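Local coordinates for protein PHO85 cyclin PHO80 (Saccharomyces cerevisiae, PDB 2PMI) that acts as the cyclin partner and regulator of the cyclin-dependent kinase PHO85, keeping phosphate-starvation genes repressed when phosphate is plentiful, at residues Gly17-Lys29 with Pro235-Pro247. Sequence-based numbering, arbitrary orientation.
Sequences GIPKVILPADFNK and PDKSRKVDYVLPP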
loop_
_atom_site.group_PDB
_atom_site.type_symbol
_atom_site.label_atom_id
_atom_site.label_comp_id
_atom_site.label_asym_id
_atom_site.label_seq_id
_atom_site.Cartn_x
_atom_site.Cartn_y
_atom_site.Cartn_z
ATOM N N GLY B 17 -8.111 -44.618 -7.335
ATOM C CA GLY B 17 -7.324 -44.210 -6.129
ATOM C C GLY B 17 -6.476 -42.985 -6.414
ATOM O O GLY B 17 -5.696 -42.988 -7.369
ATOM N N ILE B 18 -6.619 -41.943 -5.594
ATOM C CA ILE B 18 -5.862 -40.707 -5.794
ATOM C C ILE B 18 -5.263 -40.114 -4.523
ATOM O O ILE B 18 -5.857 -40.199 -3.449
ATOM C CB ILE B 18 -6.736 -39.637 -6.460
ATOM C CG1 ILE B 18 -8.142 -39.690 -5.870
ATOM C CG2 ILE B 18 -6.769 -39.853 -7.960
ATOM C CD1 ILE B 18 -9.126 -38.768 -6.550
ATOM N N PRO B 19 -4.068 -39.502 -4.637
ATOM C CA PRO B 19 -3.345 -38.876 -3.522
ATOM C C PRO B 19 -4.287 -38.044 -2.653
ATOM O O PRO B 19 -5.449 -37.852 -3.015
ATOM C CB PRO B 19 -2.307 -38.009 -4.230
ATOM C CG PRO B 19 -2.002 -38.794 -5.456
ATOM C CD PRO B 19 -3.365 -39.268 -5.913
ATOM N N LYS B 20 -3.797 -37.541 -1.521
ATOM C CA LYS B 20 -4.645 -36.743 -0.638
ATOM C C LYS B 20 -3.872 -35.748 0.205
ATOM O O LYS B 20 -3.736 -35.928 1.409
ATOM C CB LYS B 20 -5.450 -37.655 0.289
ATOM C CG LYS B 20 -6.465 -36.915 1.150
ATOM C CD LYS B 20 -7.257 -37.882 2.008
ATOM C CE LYS B 20 -8.158 -37.167 2.996
ATOM N NZ LYS B 20 -8.770 -38.133 3.954
ATOM N N VAL B 21 -3.379 -34.693 -0.430
ATOM C CA VAL B 21 -2.618 -33.661 0.267
ATOM C C VAL B 21 -3.484 -32.878 1.255
ATOM O O VAL B 21 -4.662 -32.664 1.012
ATOM C CB VAL B 21 -2.004 -32.675 -0.742
ATOM C CG1 VAL B 21 -2.973 -32.455 -1.881
ATOM C CG2 VAL B 21 -1.689 -31.344 -0.063
ATOM N N ILE B 22 -2.887 -32.467 2.369
ATOM C CA ILE B 22 -3.580 -31.695 3.393
ATOM C C ILE B 22 -2.954 -30.317 3.393
ATOM O O ILE B 22 -1.780 -30.182 3.684
ATOM C CB ILE B 22 -3.384 -32.295 4.786
ATOM C CG1 ILE B 22 -4.056 -33.669 4.854
ATOM C CG2 ILE B 22 -3.939 -31.339 5.846
ATOM C CD1 ILE B 22 -3.573 -34.532 6.024
ATOM N N LEU B 23 -3.750 -29.298 3.086
ATOM C CA LEU B 23 -3.267 -27.920 3.009
ATOM C C LEU B 23 -3.212 -27.190 4.349
ATOM O O LEU B 23 -3.882 -27.578 5.299
ATOM C CB LEU B 23 -4.154 -27.121 2.046
ATOM C CG LEU B 23 -4.303 -27.662 0.620
ATOM C CD1 LEU B 23 -5.662 -27.233 0.082
ATOM C CD2 LEU B 23 -3.159 -27.176 -0.267
ATOM N N PRO B 24 -2.396 -26.121 4.427
ATOM C CA PRO B 24 -2.152 -25.235 5.570
ATOM C C PRO B 24 -3.316 -24.267 5.726
ATOM O O PRO B 24 -3.970 -23.924 4.745
ATOM C CB PRO B 24 -0.902 -24.467 5.157
ATOM C CG PRO B 24 -0.294 -25.285 4.078
ATOM C CD PRO B 24 -1.464 -25.798 3.335
ATOM N N ALA B 25 -3.573 -23.804 6.944
ATOM C CA ALA B 25 -4.664 -22.856 7.146
ATOM C C ALA B 25 -4.304 -21.519 6.494
ATOM O O ALA B 25 -5.177 -20.690 6.230
ATOM C CB ALA B 25 -4.931 -22.659 8.634
ATOM N N ASP B 26 -3.012 -21.333 6.220
ATOM C CA ASP B 26 -2.493 -20.108 5.609
ATOM C C ASP B 26 -2.083 -20.322 4.147
ATOM O O ASP B 26 -1.079 -20.986 3.879
ATOM C CB ASP B 26 -1.291 -19.623 6.420
ATOM C CG ASP B 26 -0.717 -18.327 5.905
ATOM O OD1 ASP B 26 0.220 -17.815 6.550
ATOM O OD2 ASP B 26 -1.189 -17.820 4.865
ATOM N N PHE B 27 -2.846 -19.748 3.212
ATOM C CA PHE B 27 -2.554 -19.908 1.789
ATOM C C PHE B 27 -1.147 -19.476 1.387
ATOM O O PHE B 27 -0.686 -19.787 0.288
ATOM C CB PHE B 27 -3.609 -19.199 0.899
ATOM C CG PHE B 27 -3.692 -17.692 1.069
ATOM C CD1 PHE B 27 -4.546 -17.125 2.019
ATOM C CD2 PHE B 27 -2.953 -16.843 0.244
ATOM C CE1 PHE B 27 -4.670 -15.735 2.144
ATOM C CE2 PHE B 27 -3.064 -15.459 0.357
ATOM C CZ PHE B 27 -3.929 -14.902 1.313
ATOM N N ASN B 28 -0.461 -18.767 2.276
ATOM C CA ASN B 28 0.907 -18.329 2.009
ATOM C C ASN B 28 1.871 -19.503 2.165
ATOM O O ASN B 28 2.831 -19.639 1.410
ATOM C CB ASN B 28 1.314 -17.223 2.979
ATOM C CG ASN B 28 0.923 -15.854 2.491
ATOM O OD1 ASN B 28 1.511 -15.329 1.541
ATOM N ND2 ASN B 28 -0.076 -15.262 3.135
ATOM N N LYS B 29 1.611 -20.335 3.164
ATOM C CA LYS B 29 2.438 -21.497 3.425
ATOM C C LYS B 29 1.958 -22.673 2.586
ATOM O O LYS B 29 2.174 -23.830 2.928
ATOM C CB LYS B 29 2.355 -21.863 4.897
ATOM C CG LYS B 29 2.814 -20.771 5.840
ATOM C CD LYS B 29 2.609 -21.235 7.276
ATOM C CE LYS B 29 3.102 -20.230 8.291
ATOM N NZ LYS B 29 2.885 -20.756 9.666
ATOM N N PRO B 235 -11.514 -30.111 -14.648
ATOM C CA PRO B 235 -10.108 -30.094 -15.060
ATOM C C PRO B 235 -9.402 -31.304 -14.464
ATOM O O PRO B 235 -8.204 -31.262 -14.166
ATOM C CB PRO B 235 -9.598 -28.784 -14.474
ATOM C CG PRO B 235 -10.316 -28.748 -13.172
ATOM C CD PRO B 235 -11.740 -29.138 -13.563
ATOM N N ASP B 236 -10.162 -32.378 -14.276
ATOM C CA ASP B 236 -9.613 -33.600 -13.724
ATOM C C ASP B 236 -8.278 -33.819 -14.419
ATOM O O ASP B 236 -7.242 -33.975 -13.773
ATOM C CB ASP B 236 -10.570 -34.776 -13.980
ATOM C CG ASP B 236 -11.877 -34.655 -13.190
ATOM O OD1 ASP B 236 -12.746 -33.845 -13.574
ATOM O OD2 ASP B 236 -12.033 -35.369 -12.174
ATOM N N LYS B 237 -8.326 -33.775 -15.745
ATOM C CA LYS B 237 -7.156 -33.952 -16.596
ATOM C C LYS B 237 -5.865 -33.319 -16.067
ATOM O O LYS B 237 -4.781 -33.882 -16.243
ATOM C CB LYS B 237 -7.461 -33.404 -17.999
ATOM C CG LYS B 237 -6.238 -33.074 -18.843
ATOM C CD LYS B 237 -5.377 -34.294 -19.071
ATOM C CE LYS B 237 -4.065 -33.899 -19.711
ATOM N NZ LYS B 237 -3.157 -35.065 -19.839
ATOM N N SER B 238 -5.970 -32.157 -15.428
ATOM C CA SER B 238 -4.784 -31.481 -14.914
ATOM C C SER B 238 -4.108 -32.271 -13.798
ATOM O O SER B 238 -3.417 -33.249 -14.055
ATOM C CB SER B 238 -5.147 -30.080 -14.424
ATOM O OG SER B 238 -5.661 -29.301 -15.483
ATOM N N ARG B 239 -4.300 -31.848 -12.559
ATOM C CA ARG B 239 -3.690 -32.543 -11.445
ATOM C C ARG B 239 -4.674 -33.475 -10.755
ATOM O O ARG B 239 -5.718 -33.048 -10.266
ATOM C CB ARG B 239 -3.136 -31.542 -10.434
ATOM C CG ARG B 239 -1.610 -31.528 -10.318
ATOM C CD ARG B 239 -0.936 -30.765 -11.449
ATOM N NE ARG B 239 -1.361 -31.231 -12.765
ATOM C CZ ARG B 239 -0.783 -30.873 -13.910
ATOM N NH1 ARG B 239 0.252 -30.039 -13.910
ATOM N NH2 ARG B 239 -1.242 -31.350 -15.059
ATOM N N LYS B 240 -4.337 -34.758 -10.722
ATOM C CA LYS B 240 -5.185 -35.749 -10.078
ATOM C C LYS B 240 -4.890 -35.721 -8.568
ATOM O O LYS B 240 -4.148 -36.557 -8.061
ATOM C CB LYS B 240 -4.884 -37.129 -10.672
ATOM C CG LYS B 240 -6.079 -38.072 -10.703
ATOM C CD LYS B 240 -5.699 -39.461 -11.207
ATOM C CE LYS B 240 -6.886 -40.413 -11.177
ATOM N NZ LYS B 240 -6.480 -41.839 -11.360
ATOM N N VAL B 241 -5.466 -34.750 -7.855
ATOM C CA VAL B 241 -5.237 -34.609 -6.406
ATOM C C VAL B 241 -6.502 -34.258 -5.599
ATOM O O VAL B 241 -7.408 -33.587 -6.098
ATOM C CB VAL B 241 -4.197 -33.495 -6.103
ATOM C CG1 VAL B 241 -3.402 -33.865 -4.877
ATOM C CG2 VAL B 241 -3.291 -33.254 -7.304
ATOM N N ASP B 242 -6.547 -34.705 -4.347
ATOM C CA ASP B 242 -7.674 -34.432 -3.454
ATOM C C ASP B 242 -7.203 -33.527 -2.323
ATOM O O ASP B 242 -6.592 -34.012 -1.366
ATOM C CB ASP B 242 -8.206 -35.729 -2.829
ATOM C CG ASP B 242 -9.157 -36.480 -3.737
ATOM O OD1 ASP B 242 -9.836 -35.826 -4.554
ATOM O OD2 ASP B 242 -9.246 -37.722 -3.615
ATOM N N TYR B 243 -7.490 -32.231 -2.404
ATOM C CA TYR B 243 -7.046 -31.320 -1.351
ATOM C C TYR B 243 -7.997 -31.231 -0.176
ATOM O O TYR B 243 -9.131 -30.787 -0.313
ATOM C CB TYR B 243 -6.819 -29.915 -1.895
ATOM C CG TYR B 243 -5.759 -29.832 -2.956
ATOM C CD1 TYR B 243 -6.056 -30.118 -4.287
ATOM C CD2 TYR B 243 -4.453 -29.457 -2.629
ATOM C CE1 TYR B 243 -5.080 -30.031 -5.274
ATOM C CE2 TYR B 243 -3.465 -29.365 -3.608
ATOM C CZ TYR B 243 -3.788 -29.653 -4.930
ATOM O OH TYR B 243 -2.825 -29.557 -5.907
ATOM N N VAL B 244 -7.503 -31.642 0.985
ATOM C CA VAL B 244 -8.265 -31.631 2.226
ATOM C C VAL B 244 -7.747 -30.528 3.142
ATOM O O VAL B 244 -6.589 -30.563 3.571
ATOM C CB VAL B 244 -8.117 -32.974 2.974
ATOM C CG1 VAL B 244 -8.881 -32.925 4.299
ATOM C CG2 VAL B 244 -8.609 -34.113 2.094
ATOM N N LEU B 245 -8.593 -29.552 3.449
ATOM C CA LEU B 245 -8.170 -28.472 4.324
ATOM C C LEU B 245 -8.595 -28.788 5.751
ATOM O O LEU B 245 -9.776 -28.935 6.030
ATOM C CB LEU B 245 -8.774 -27.145 3.854
ATOM C CG LEU B 245 -8.503 -25.837 4.611
ATOM C CD1 LEU B 245 -7.018 -25.606 4.797
ATOM C CD2 LEU B 245 -9.102 -24.684 3.827
ATOM N N PRO B 246 -7.625 -28.911 6.671
ATOM C CA PRO B 246 -7.831 -29.211 8.091
ATOM C C PRO B 246 -9.163 -28.692 8.615
ATOM O O PRO B 246 -9.470 -27.507 8.483
ATOM C CB PRO B 246 -6.648 -28.527 8.742
ATOM C CG PRO B 246 -5.566 -28.827 7.765
ATOM C CD PRO B 246 -6.217 -28.554 6.426
ATOM N N PRO B 247 -9.962 -29.575 9.234
ATOM C CA PRO B 247 -11.280 -29.247 9.790
ATOM C C PRO B 247 -11.300 -28.010 10.676
ATOM O O PRO B 247 -10.221 -27.430 10.911
ATOM C CB PRO B 247 -11.654 -30.512 10.559
ATOM C CG PRO B 247 -10.957 -31.596 9.776
ATOM C CD PRO B 247 -9.605 -30.974 9.530
#
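V244 N gives a nearly straight hydrogen bond (179° at the hydrogen) to V21 O, with N and O 3.0 Å apart. V244 O in turn accepts from the amide of L23, whose N lies 3.1 Å away and above the carbonyl plane, and I22 CA comes close to the same oxygen in a CA-H...O contact. These bonds make a single parallel beta bridge between I22 and V244, joining the extended loop before helix 32-51 of this cyclin to the one after helix 216-227.

On the side turned to the helices, V21 CG1 sits over one face of the Y243 ring, 3.9 Å from its centroid, a CH-pi contact. Its chi1 of 37° puts this methyl between the backbone N and carbonyl carbon, where it also meets V241 CG1. Tyrosine suits the place because its side chain packs on V37 and L38 of helix 32-51 while OH hydrogen-bonds D34. Apolar, branched L23 fits a buried site between Y243 and Y221 and V225 of helix 216-227, its CD1 lying 3.5 Å from Y243 CB.

Nearer the surface, the extended K20 chain crosses V244 at a slant, CG and CE touching CG2; lysine can cover the valine with its aliphatic part at this exposed position. I18 crosses K240 at about a right angle, its CG2 over the lysine's CG, CD and CE. D242 also crosses I18 at about a right angle, with OD2 toward the isoleucine's CD1 and CG1, while OD1 accepts a hydrogen bond from F231 N.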